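Local coordinates for protein short-chain dehydrogenase/reductase SDR (Burkholderia phymatum, PDB 5IG2) that binds NAD in a Rossmann-type fold and, as a short-chain dehydrogenase/reductase, probably oxidises an alcohol or reduces the matching carbonyl, at residues L156-P159 and Y164-S167; W115-G120 and A204-V209; I146-S151 and S173-L178; G238-T243 and L261-I266. All coordinates share one frame; numbering follows the deposited sequence.

Contact 1 of 4, residues L156-P159 and Y164-S167. With NAD (nicotinamide-adenine-dinucleotide), chain F; ACT (acetate ion), chain G.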
# COMPACT_ATOMS: atom_id res chain seq x y z
N LEU B 156 8.78 33.23 47.07
CA LEU B 156 8.05 32.28 47.92
C LEU B 156 9.07 31.47 48.70
O LEU B 156 10.27 31.53 48.44
CB LEU B 156 7.20 31.33 47.09
CG LEU B 156 6.13 31.94 46.20
CD1 LEU B 156 5.58 30.88 45.27
CD2 LEU B 156 5.03 32.48 47.07
N SER B 157 8.58 30.66 49.64
CA SER B 157 9.43 29.75 50.40
C SER B 157 8.79 28.37 50.43
O SER B 157 8.28 27.91 51.46
CB SER B 157 9.69 30.29 51.80
OG SER B 157 10.30 31.57 51.71
N PRO B 158 8.80 27.67 49.29
CA PRO B 158 8.23 26.32 49.25
C PRO B 158 9.03 25.35 50.10
O PRO B 158 10.27 25.46 50.20
CB PRO B 158 8.31 25.94 47.76
CG PRO B 158 8.76 27.18 47.03
CD PRO B 158 9.42 28.07 48.01
N PRO B 159 8.39 24.34 50.68
CA PRO B 159 9.10 23.42 51.57
C PRO B 159 10.13 22.55 50.85
O PRO B 159 10.02 22.28 49.65
CB PRO B 159 7.98 22.57 52.18
CG PRO B 159 6.81 22.75 51.28
CD PRO B 159 6.94 24.11 50.69
N TYR B 164 17.98 26.58 48.09
CA TYR B 164 17.69 27.20 46.81
C TYR B 164 16.84 28.45 46.99
O TYR B 164 17.15 29.51 46.43
CB TYR B 164 16.98 26.18 45.91
CG TYR B 164 16.67 26.65 44.51
CD1 TYR B 164 17.66 26.63 43.52
CD2 TYR B 164 15.39 27.07 44.16
CE1 TYR B 164 17.37 27.03 42.21
CE2 TYR B 164 15.09 27.47 42.85
CZ TYR B 164 16.09 27.44 41.89
OH TYR B 164 15.79 27.85 40.61
N ASN B 165 15.77 28.35 47.79
CA ASN B 165 14.93 29.52 48.10
C ASN B 165 15.78 30.67 48.60
O ASN B 165 15.68 31.79 48.10
CB ASN B 165 13.87 29.17 49.15
CG ASN B 165 12.91 28.09 48.69
OD1 ASN B 165 12.79 27.80 47.50
ND2 ASN B 165 12.18 27.49 49.66
N ALA B 166 16.61 30.40 49.61
CA ALA B 166 17.41 31.45 50.23
C ALA B 166 18.32 32.12 49.21
O ALA B 166 18.42 33.35 49.18
CB ALA B 166 18.22 30.87 51.39
N SER B 167 18.94 31.32 48.34
CA SER B 167 19.83 31.91 47.34
C SER B 167 19.06 32.79 46.37
O SER B 167 19.54 33.85 45.96
CB SER B 167 20.60 30.80 46.59
OG SER B 167 19.77 30.04 45.73
PA NAD F . 19.89 24.28 33.16
O1A NAD F . 20.48 23.18 33.96
O2A NAD F . 19.22 23.81 31.86
O5B NAD F . 20.92 25.44 32.81
C5B NAD F . 21.78 26.00 33.83
C4B NAD F . 23.18 25.94 33.30
O4B NAD F . 24.08 26.52 34.27
C3B NAD F . 23.72 24.53 32.98
O3B NAD F . 24.16 24.44 31.63
C2B NAD F . 24.89 24.36 33.96
O2B NAD F . 25.97 23.62 33.40
C1B NAD F . 25.30 25.81 34.19
N9A NAD F . 26.06 26.04 35.41
C8A NAD F . 25.86 25.47 36.64
N7A NAD F . 26.78 25.77 37.52
C5A NAD F . 27.64 26.60 36.83
C6A NAD F . 28.83 27.26 37.21
N6A NAD F . 29.42 27.10 38.39
N1A NAD F . 29.42 28.06 36.29
C2A NAD F . 28.87 28.17 35.08
N3A NAD F . 27.76 27.57 34.60
C4A NAD F . 27.20 26.80 35.53
O3 NAD F . 18.81 25.05 34.04
PN NAD F . 18.00 26.41 33.79
O1N NAD F . 18.17 26.85 32.38
O2N NAD F . 16.63 26.19 34.31
O5D NAD F . 18.79 27.37 34.78
C5D NAD F . 18.99 28.77 34.49
C4D NAD F . 18.54 29.57 35.68
O4D NAD F . 17.10 29.55 35.79
C3D NAD F . 19.08 29.09 37.04
O3D NAD F . 19.51 30.22 37.80
C2D NAD F . 17.85 28.47 37.69
O2D NAD F . 17.94 28.52 39.11
C1D NAD F . 16.77 29.39 37.14
N1N NAD F . 15.31 28.90 37.23
C2N NAD F . 14.97 27.76 36.60
C3N NAD F . 13.66 27.31 36.64
C7N NAD F . 13.17 26.15 35.84
O7N NAD F . 12.10 25.60 36.15
N7N NAD F . 13.96 25.67 34.89
C4N NAD F . 12.72 28.07 37.32
C5N NAD F . 13.10 29.25 37.94
C6N NAD F . 14.41 29.65 37.90
C ACT G . 12.51 26.72 40.37
O ACT G . 11.28 26.81 40.66
OXT ACT G . 13.19 27.76 40.53
CH3 ACT G . 13.13 25.46 39.85

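Contact 2 of 4, residues W115-G120 and A204-V209. With NAD (nicotinamide-adenine-dinucleotide), chain F.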
# COMPACT_ATOMS: atom_id res chain seq x y z
N TRP B 115 25.23 23.97 50.92
CA TRP B 115 25.12 25.42 51.03
C TRP B 115 26.20 26.12 50.21
O TRP B 115 25.91 27.07 49.48
CB TRP B 115 25.22 25.84 52.50
CG TRP B 115 24.03 25.51 53.35
CD1 TRP B 115 23.85 24.38 54.10
CD2 TRP B 115 22.88 26.33 53.57
NE1 TRP B 115 22.64 24.44 54.75
CE2 TRP B 115 22.02 25.63 54.45
CE3 TRP B 115 22.48 27.58 53.11
CZ2 TRP B 115 20.79 26.14 54.87
CZ3 TRP B 115 21.25 28.09 53.53
CH2 TRP B 115 20.42 27.37 54.40
N ALA B 116 27.45 25.68 50.35
CA ALA B 116 28.54 26.31 49.62
C ALA B 116 28.34 26.20 48.11
O ALA B 116 28.65 27.14 47.36
CB ALA B 116 29.88 25.69 50.02
N TRP B 117 27.86 25.05 47.64
CA TRP B 117 27.68 24.85 46.21
C TRP B 117 26.60 25.79 45.66
O TRP B 117 26.85 26.56 44.72
CB TRP B 117 27.31 23.40 45.93
CG TRP B 117 27.02 23.09 44.47
CD1 TRP B 117 27.71 23.55 43.39
CD2 TRP B 117 25.97 22.25 43.96
NE1 TRP B 117 27.15 23.04 42.23
CE2 TRP B 117 26.09 22.25 42.56
CE3 TRP B 117 24.95 21.51 44.56
CZ2 TRP B 117 25.22 21.51 41.73
CZ3 TRP B 117 24.07 20.78 43.74
CH2 TRP B 117 24.22 20.79 42.34
N VAL B 118 25.40 25.73 46.24
CA VAL B 118 24.28 26.51 45.72
C VAL B 118 24.55 27.99 45.84
O VAL B 118 24.29 28.77 44.91
CB VAL B 118 22.97 26.12 46.44
CG1 VAL B 118 21.79 26.93 45.90
CG2 VAL B 118 22.71 24.63 46.30
N PHE B 119 25.08 28.43 46.99
CA PHE B 119 25.31 29.86 47.14
C PHE B 119 26.48 30.33 46.29
O PHE B 119 26.48 31.47 45.81
CB PHE B 119 25.50 30.21 48.61
CG PHE B 119 24.20 30.57 49.30
CD1 PHE B 119 23.28 29.58 49.62
CD2 PHE B 119 23.88 31.89 49.56
CE1 PHE B 119 22.07 29.91 50.22
CE2 PHE B 119 22.67 32.23 50.16
CZ PHE B 119 21.77 31.23 50.50
N GLY B 120 27.46 29.45 46.05
CA GLY B 120 28.57 29.83 45.20
C GLY B 120 28.14 30.12 43.77
O GLY B 120 28.62 31.08 43.16
N ALA B 204 16.84 20.35 37.20
CA ALA B 204 16.67 19.26 38.15
C ALA B 204 17.82 18.27 38.11
O ALA B 204 17.92 17.42 39.00
CB ALA B 204 15.36 18.51 37.90
N ASP B 205 18.69 18.37 37.11
CA ASP B 205 19.87 17.53 37.00
C ASP B 205 21.14 18.27 37.36
O ASP B 205 22.22 17.90 36.89
CB ASP B 205 19.98 16.97 35.58
CG ASP B 205 20.08 15.48 35.57
OD1 ASP B 205 19.01 14.84 35.71
OD2 ASP B 205 21.22 14.96 35.46
N ALA B 206 21.04 19.31 38.19
CA ALA B 206 22.19 20.16 38.49
C ALA B 206 23.36 19.38 39.09
O ALA B 206 24.51 19.81 38.97
CB ALA B 206 21.77 21.31 39.43
N GLU B 207 23.09 18.24 39.73
CA GLU B 207 24.18 17.46 40.33
C GLU B 207 25.25 17.11 39.32
O GLU B 207 26.40 16.87 39.72
CB GLU B 207 23.65 16.18 40.96
CG GLU B 207 22.89 16.38 42.27
CD GLU B 207 23.79 16.79 43.44
OE1 GLU B 207 25.02 16.55 43.38
OE2 GLU B 207 23.25 17.35 44.43
N ARG B 208 24.91 17.10 38.02
CA ARG B 208 25.88 16.74 36.99
C ARG B 208 27.05 17.73 36.95
O ARG B 208 28.14 17.36 36.50
CB ARG B 208 25.21 16.66 35.61
CG ARG B 208 24.91 18.01 34.93
CD ARG B 208 23.91 17.87 33.74
NE ARG B 208 23.56 19.16 33.12
CZ ARG B 208 22.62 20.00 33.56
NH1 ARG B 208 21.90 19.71 34.65
NH2 ARG B 208 22.37 21.14 32.93
N VAL B 209 26.85 18.97 37.41
CA VAL B 209 27.93 19.96 37.42
C VAL B 209 28.32 20.37 38.84
O VAL B 209 28.92 21.43 39.03
CB VAL B 209 27.58 21.19 36.57
CG1 VAL B 209 27.54 20.84 35.08
CG2 VAL B 209 26.28 21.85 37.04
PA NAD F . 19.89 24.28 33.16
O1A NAD F . 20.48 23.18 33.96
O2A NAD F . 19.22 23.81 31.86
O5B NAD F . 20.92 25.44 32.81
C5B NAD F . 21.78 26.00 33.83
C4B NAD F . 23.18 25.94 33.30
O4B NAD F . 24.08 26.52 34.27
C3B NAD F . 23.72 24.53 32.98
O3B NAD F . 24.16 24.44 31.63
C2B NAD F . 24.89 24.36 33.96
O2B NAD F . 25.97 23.62 33.40
C1B NAD F . 25.30 25.81 34.19
N9A NAD F . 26.06 26.04 35.41
C8A NAD F . 25.86 25.47 36.64
N7A NAD F . 26.78 25.77 37.52
C5A NAD F . 27.64 26.60 36.83
C6A NAD F . 28.83 27.26 37.21
N6A NAD F . 29.42 27.10 38.39
N1A NAD F . 29.42 28.06 36.29
C2A NAD F . 28.87 28.17 35.08
N3A NAD F . 27.76 27.57 34.60
C4A NAD F . 27.20 26.80 35.53
O3 NAD F . 18.81 25.05 34.04
PN NAD F . 18.00 26.41 33.79
O1N NAD F . 18.17 26.85 32.38
O2N NAD F . 16.63 26.19 34.31
O5D NAD F . 18.79 27.37 34.78
C5D NAD F . 18.99 28.77 34.49
C4D NAD F . 18.54 29.57 35.68
O4D NAD F . 17.10 29.55 35.79
C3D NAD F . 19.08 29.09 37.04
O3D NAD F . 19.51 30.22 37.80
C2D NAD F . 17.85 28.47 37.69
O2D NAD F . 17.94 28.52 39.11
C1D NAD F . 16.77 29.39 37.14
N1N NAD F . 15.31 28.90 37.23
C2N NAD F . 14.97 27.76 36.60
C3N NAD F . 13.66 27.31 36.64
C7N NAD F . 13.17 26.15 35.84
O7N NAD F . 12.10 25.60 36.15
N7N NAD F . 13.96 25.67 34.89
C4N NAD F . 12.72 28.07 37.32
C5N NAD F . 13.10 29.25 37.94
C6N NAD F . 14.41 29.65 37.90
O HOH W 1 28.05 24.07 39.54

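Contact 3 of 4, residues I146-S151 and S173-L178. With NAD (nicotinamide-adenine-dinucleotide), chain F; ACT (acetate ion), chain G.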
# COMPACT_ATOMS: atom_id res chain seq x y z
N ILE B 146 21.72 44.64 32.77
CA ILE B 146 22.07 43.41 33.46
C ILE B 146 20.79 42.70 33.87
O ILE B 146 19.93 43.29 34.54
CB ILE B 146 22.94 43.70 34.70
CG1 ILE B 146 24.26 44.36 34.27
CG2 ILE B 146 23.11 42.41 35.54
CD1 ILE B 146 25.04 44.94 35.43
N VAL B 147 20.66 41.43 33.50
CA VAL B 147 19.51 40.61 33.87
C VAL B 147 20.00 39.48 34.76
O VAL B 147 20.85 38.68 34.35
CB VAL B 147 18.79 40.04 32.65
CG1 VAL B 147 17.64 39.18 33.14
CG2 VAL B 147 18.30 41.16 31.74
N ASN B 148 19.44 39.40 35.97
CA ASN B 148 19.73 38.33 36.92
C ASN B 148 18.56 37.37 36.97
O ASN B 148 17.41 37.79 37.18
CB ASN B 148 20.02 38.90 38.31
CG ASN B 148 21.26 39.76 38.34
OD1 ASN B 148 22.15 39.62 37.49
ND2 ASN B 148 21.33 40.66 39.31
N THR B 149 18.83 36.08 36.80
CA THR B 149 17.79 35.06 36.90
C THR B 149 17.63 34.66 38.36
O THR B 149 18.52 34.04 38.95
CB THR B 149 18.11 33.83 36.07
OG1 THR B 149 18.39 34.22 34.72
CG2 THR B 149 16.90 32.87 36.10
N ALA B 150 16.49 35.01 38.95
CA ALA B 150 16.15 34.46 40.25
C ALA B 150 15.20 33.29 40.02
O ALA B 150 15.60 32.29 39.40
CB ALA B 150 15.53 35.53 41.17
N SER B 151 13.95 33.42 40.45
CA SER B 151 12.96 32.35 40.38
C SER B 151 11.73 32.83 41.13
O SER B 151 11.85 33.77 41.93
CB SER B 151 13.48 31.06 41.02
OG SER B 151 12.44 30.11 41.18
N SER B 173 16.74 40.48 46.15
CA SER B 173 17.01 41.73 46.86
C SER B 173 18.28 42.41 46.35
O SER B 173 18.35 43.64 46.29
CB SER B 173 17.11 41.50 48.36
OG SER B 173 17.38 42.72 49.00
N LEU B 174 19.32 41.63 46.01
CA LEU B 174 20.52 42.27 45.49
C LEU B 174 20.20 42.98 44.18
O LEU B 174 20.73 44.07 43.91
CB LEU B 174 21.67 41.28 45.31
CG LEU B 174 21.80 40.32 44.13
CD1 LEU B 174 22.36 41.00 42.88
CD2 LEU B 174 22.70 39.16 44.51
N THR B 175 19.31 42.40 43.37
CA THR B 175 18.97 43.02 42.09
C THR B 175 18.08 44.23 42.30
O THR B 175 18.24 45.25 41.61
CB THR B 175 18.31 41.98 41.17
OG1 THR B 175 19.14 40.80 41.10
CG2 THR B 175 18.10 42.55 39.74
N GLU B 176 17.14 44.15 43.25
CA GLU B 176 16.35 45.32 43.60
C GLU B 176 17.25 46.46 44.08
O GLU B 176 17.02 47.63 43.74
CB GLU B 176 15.32 44.97 44.68
CG GLU B 176 14.17 44.09 44.19
CD GLU B 176 13.25 43.63 45.31
OE1 GLU B 176 13.57 43.88 46.50
OE2 GLU B 176 12.20 43.02 45.01
N THR B 177 18.26 46.13 44.88
CA THR B 177 19.17 47.17 45.35
C THR B 177 20.00 47.73 44.21
O THR B 177 20.23 48.95 44.14
CB THR B 177 20.10 46.63 46.43
OG1 THR B 177 19.35 45.91 47.40
CG2 THR B 177 20.82 47.81 47.11
N LEU B 178 20.47 46.86 43.32
CA LEU B 178 21.22 47.31 42.16
C LEU B 178 20.40 48.28 41.32
O LEU B 178 20.94 49.25 40.77
CB LEU B 178 21.65 46.11 41.32
CG LEU B 178 22.38 46.37 40.01
CD1 LEU B 178 23.73 47.04 40.27
CD2 LEU B 178 22.55 45.06 39.23
PA NAD F . 19.89 24.28 33.16
O1A NAD F . 20.48 23.18 33.96
O2A NAD F . 19.22 23.81 31.86
O5B NAD F . 20.92 25.44 32.81
C5B NAD F . 21.78 26.00 33.83
C4B NAD F . 23.18 25.94 33.30
O4B NAD F . 24.08 26.52 34.27
C3B NAD F . 23.72 24.53 32.98
O3B NAD F . 24.16 24.44 31.63
C2B NAD F . 24.89 24.36 33.96
O2B NAD F . 25.97 23.62 33.40
C1B NAD F . 25.30 25.81 34.19
N9A NAD F . 26.06 26.04 35.41
C8A NAD F . 25.86 25.47 36.64
N7A NAD F . 26.78 25.77 37.52
C5A NAD F . 27.64 26.60 36.83
C6A NAD F . 28.83 27.26 37.21
N6A NAD F . 29.42 27.10 38.39
N1A NAD F . 29.42 28.06 36.29
C2A NAD F . 28.87 28.17 35.08
N3A NAD F . 27.76 27.57 34.60
C4A NAD F . 27.20 26.80 35.53
O3 NAD F . 18.81 25.05 34.04
PN NAD F . 18.00 26.41 33.79
O1N NAD F . 18.17 26.85 32.38
O2N NAD F . 16.63 26.19 34.31
O5D NAD F . 18.79 27.37 34.78
C5D NAD F . 18.99 28.77 34.49
C4D NAD F . 18.54 29.57 35.68
O4D NAD F . 17.10 29.55 35.79
C3D NAD F . 19.08 29.09 37.04
O3D NAD F . 19.51 30.22 37.80
C2D NAD F . 17.85 28.47 37.69
O2D NAD F . 17.94 28.52 39.11
C1D NAD F . 16.77 29.39 37.14
N1N NAD F . 15.31 28.90 37.23
C2N NAD F . 14.97 27.76 36.60
C3N NAD F . 13.66 27.31 36.64
C7N NAD F . 13.17 26.15 35.84
O7N NAD F . 12.10 25.60 36.15
N7N NAD F . 13.96 25.67 34.89
C4N NAD F . 12.72 28.07 37.32
C5N NAD F . 13.10 29.25 37.94
C6N NAD F . 14.41 29.65 37.90
C ACT G . 12.51 26.72 40.37
O ACT G . 11.28 26.81 40.66
OXT ACT G . 13.19 27.76 40.53
CH3 ACT G . 13.13 25.46 39.85

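Contact 4 of 4, residues G238-T243 and L261-I266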
# COMPACT_ATOMS: atom_id res chain seq x y z
N GLY B 238 6.51 21.73 32.92
CA GLY B 238 6.20 23.13 32.71
C GLY B 238 5.61 23.39 31.32
O GLY B 238 6.08 22.85 30.32
N LYS B 239 4.58 24.24 31.27
CA LYS B 239 3.86 24.45 30.01
C LYS B 239 4.51 25.50 29.12
O LYS B 239 4.36 25.43 27.89
CB LYS B 239 2.39 24.82 30.29
N LEU B 240 5.24 26.46 29.69
CA LEU B 240 6.07 27.38 28.92
C LEU B 240 7.46 26.78 28.74
O LEU B 240 8.02 26.17 29.66
CB LEU B 240 6.20 28.74 29.61
CG LEU B 240 5.01 29.69 29.65
CD1 LEU B 240 5.34 30.89 30.51
CD2 LEU B 240 4.62 30.13 28.25
N GLY B 241 8.05 27.00 27.56
CA GLY B 241 9.38 26.52 27.28
C GLY B 241 10.44 27.61 27.46
O GLY B 241 10.14 28.78 27.65
N ALA B 242 11.70 27.18 27.41
CA ALA B 242 12.81 28.12 27.54
C ALA B 242 12.73 29.21 26.46
O ALA B 242 13.08 30.37 26.72
CB ALA B 242 14.15 27.39 27.48
N THR B 243 12.30 28.85 25.25
CA THR B 243 12.11 29.85 24.20
C THR B 243 11.14 30.93 24.63
O THR B 243 11.36 32.12 24.36
CB THR B 243 11.62 29.16 22.92
OG1 THR B 243 12.60 28.23 22.47
CG2 THR B 243 11.37 30.18 21.81
N LEU B 261 7.99 38.47 35.52
CA LEU B 261 7.27 37.31 36.04
C LEU B 261 6.64 36.63 34.83
O LEU B 261 5.54 36.96 34.42
CB LEU B 261 6.21 37.72 37.06
CG LEU B 261 6.62 37.77 38.54
CD1 LEU B 261 7.86 38.60 38.77
CD2 LEU B 261 5.46 38.31 39.37
N THR B 262 7.37 35.67 34.26
CA THR B 262 6.89 34.96 33.09
C THR B 262 5.67 34.09 33.37
O THR B 262 4.94 33.75 32.44
CB THR B 262 8.00 34.10 32.51
OG1 THR B 262 8.45 33.18 33.53
CG2 THR B 262 9.17 34.97 32.09
N HIS B 263 5.46 33.69 34.63
CA HIS B 263 4.35 32.83 35.03
C HIS B 263 3.48 33.59 36.04
O HIS B 263 3.57 33.34 37.25
CB HIS B 263 4.86 31.52 35.63
CG HIS B 263 5.66 30.68 34.70
ND1 HIS B 263 6.95 31.00 34.32
CD2 HIS B 263 5.37 29.50 34.09
CE1 HIS B 263 7.41 30.06 33.51
NE2 HIS B 263 6.48 29.14 33.36
N PRO B 264 2.64 34.51 35.58
CA PRO B 264 1.88 35.34 36.52
C PRO B 264 0.86 34.57 37.34
O PRO B 264 0.35 35.10 38.33
CB PRO B 264 1.20 36.38 35.61
CG PRO B 264 1.07 35.68 34.30
CD PRO B 264 2.31 34.83 34.18
N ALA B 265 0.55 33.33 36.97
CA ALA B 265 -0.31 32.52 37.81
C ALA B 265 0.25 32.36 39.22
O ALA B 265 -0.50 32.04 40.15
CB ALA B 265 -0.54 31.15 37.17
N ILE B 266 1.56 32.57 39.41
CA ILE B 266 2.18 32.47 40.73
C ILE B 266 1.69 33.55 41.69
O ILE B 266 1.90 33.45 42.90
CB ILE B 266 3.72 32.55 40.61
CG1 ILE B 266 4.39 31.91 41.83
CG2 ILE B 266 4.19 34.00 40.46
CD1 ILE B 266 4.24 30.39 41.89
O HOH W 2 6.65 26.61 32.13

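Contact 1 of 4, residues L156-P159 and Y164-S167
Asn165 lays its carboxamide against Pro158, and these two residues account for most of the 123 Å² buried here. The amide nitrogen Asn165 ND2 donates to Pro158 O at 2.8 Å. The bond is in plane for both partners: the acceptor lies 2° from the plane of the Asn165 amide, and the donor sits in the carbonyl plane on a lone pair of the oxygen. The N-H...O angle of 143° shows that it is bent nonetheless. The same amide also meets the proline ring, with Pro158 CD 3.3 Å from Asn165 ND2 and 3.4 Å from Asn165 OD1, so both ends of the carboxamide touch one methylene. Asn165 CG stands anti to its carbonyl carbon (chi1 -62°), which directs the amide off helix 162-185 to the preceding loop.

Tyr164 and Lys168 on this helix form the YxxxK pair of the SDR family. The tyrosine side chain leaves the helix in a different direction from Asn165, with CG anti to the backbone N, and its hydroxyl enters the cofactor pocket. There Tyr164 OH is hydrogen-bonded to O2D of the nicotinamide ribose (2.7 Å) and to OXT of an acetate, probably from the crystallisation liquor (2.6 Å), both near the plane of the ring. Ser157, beside Pro158, turns its hydroxyl to Glu176 and Ser173 of the second subunit, and Asn165 ND2 has a further partner in Thr177 of that subunit.

Contact 2 of 4, residues W115-G120 and A204-V209
The backbones stay well apart, the nearest CA pair being Trp117 and Val209 at 10.1 Å, and the gap between helix 112-140 and the 3-10 segment 204-208 is bridged mainly by the indole of Trp117. A chi1 of 177° carries that ring away from its own backbone N and across to the other segment. Its benzo edge meets Ala206: Trp117 CZ2 lies 3.3 Å from Ala206 O, close to the ring plane, and Trp117 CH2 is 3.8 Å from Ala206 CB. Glu207 bends at chi2, bringing OE2 to 3.6 Å from Trp117 CZ3, with carboxylate and ring planes 50° apart; the acid's charge is met by a salt bridge to Arg210. On the pyrrole side a water in the ring plane accepts from Trp117 NE1 at 3.0 Å and donates to Val209 O at 2.8 Å.

Next along the 3-10 segment, Arg208 extends to the NAD pyrophosphate. Its NH2 donates to O1A of the cofactor at 3.0 Å and a nearly straight 171°, the oxygen lying at the guanidinium edge. The segment that packs on Trp117 therefore also supplies a positive charge to a cofactor phosphate, while the indole N-H is satisfied through water instead of by a direct bond to protein.

Contact 3 of 4, residues I146-S151 and S173-L178
Asn148 ND2 gives a hydrogen bond of 2.8 Å to Thr175 OG1. The hydroxyl oxygen lies 1° from the plane of the Asn148 amide, and the N-H...O angle of 175° shows the N-H aimed at it. The two side chains run past each other in opposite directions, and Asn148 CB is also 3.5 Å from Thr175 OG1. Leu174 crosses the amide at about a right angle, its CD1 methyl 3.7 Å from Asn148 ND2. Its chi1 of 80° sets CG between the backbone N and the carbonyl carbon, turning the end of the side chain to the strand.

Each of the two bonded side chains has a further partner. The other amide atom, Asn148 OD1, accepts from Asn97 ND2 on the adjacent strand, fixing the rotation of the amide, while Thr175 OG1 is also hydrogen-bonded to Val171 O one turn earlier in its helix. The pair thus ties strand 144-149 to helix 162-185, the first two elements of a right-handed beta-alpha-beta crossover that continues into strand 189-194 in this Rossmann fold.

Beyond Asn148 the strand leads to the cofactor. The CB of Thr149 points away from the helix, and its CG2 lies 3.3 Å from O4D of the nicotinamide ribose; Ala150 O comes within 3.3 Å of C6N of the nicotinamide. Ser151, the serine expected of the SDR active site, donates from OG to OXT of the acetate, probably a crystallisation component, at 2.6 Å; that hydroxyl is also bonded to Ala153 N. Lys168 NZ is hydrogen-bonded to Thr149 O and to the NAD.

Contact 4 of 4, residues G238-T243 and L261-I266
Leu240 reaches over the imidazole of His263, and its approach can be followed atom by atom. CB begins 3.8 Å from His263 NE2. The chi1 of -72° places CG anti to the carbonyl carbon, and CG is 4.0 Å from His263 NE2. At the tip the CD1 methyl comes over one face, 3.7 Å from the ring centroid and 19° off the normal, which meets the geometry of a CH-pi contact; it is displaced to the rim, closest to NE2. That methyl also lies 3.5 Å from Thr262 O, so it meets the ring face and the neighbouring carbonyl together.

The contact joins two connections at the C-terminal side of the Rossmann sheet: the turn leading into helix 242-254, with Gly241 at its N-cap, and the loop that follows strand 259-260, the outermost on its side within this chain. His263 is also packed on Val199, a residue of the NAD site, and its side chain is about 7 Å from the cofactor.

Two polar contacts limit the rotation of the imidazole. His263 ND1 and Thr262 OG1 are hydrogen-bonded at 2.8 Å, with either able to act as donor. At the other nitrogen, a water in the ring plane is hydrogen-bonded to His263 NE2 at 2.8 Å and accepts from Leu240 N, linking the ring to the backbone of the residue whose methyl lies on its face.

How the contacts relate
Contacts 1 and 3 share helix 162-185 and are nested, contact 1 within contact 3 and both within the loop closed by contact 2; contact 4 comes last. Contacts 1, 2 and 3 each touch NAD and the second subunit, so cofactor site and subunit interface draw on the same elements. Centres lie 15 to 23 Å apart. Contact 2 meets contact 1 where Phe119 and Val118 pack on Ala166 and Ser167, joining helices 112-140 and 162-185. Contacts 1 and 3 converge on the acetate through Tyr164 and Ser151. Strand 144-149 (contact 3) lies inside the parallel sheet; contact 4 follows strand 259-260, its end within this chain, and joins contact 1 where Ile266 meets Leu156 before helix 162-185.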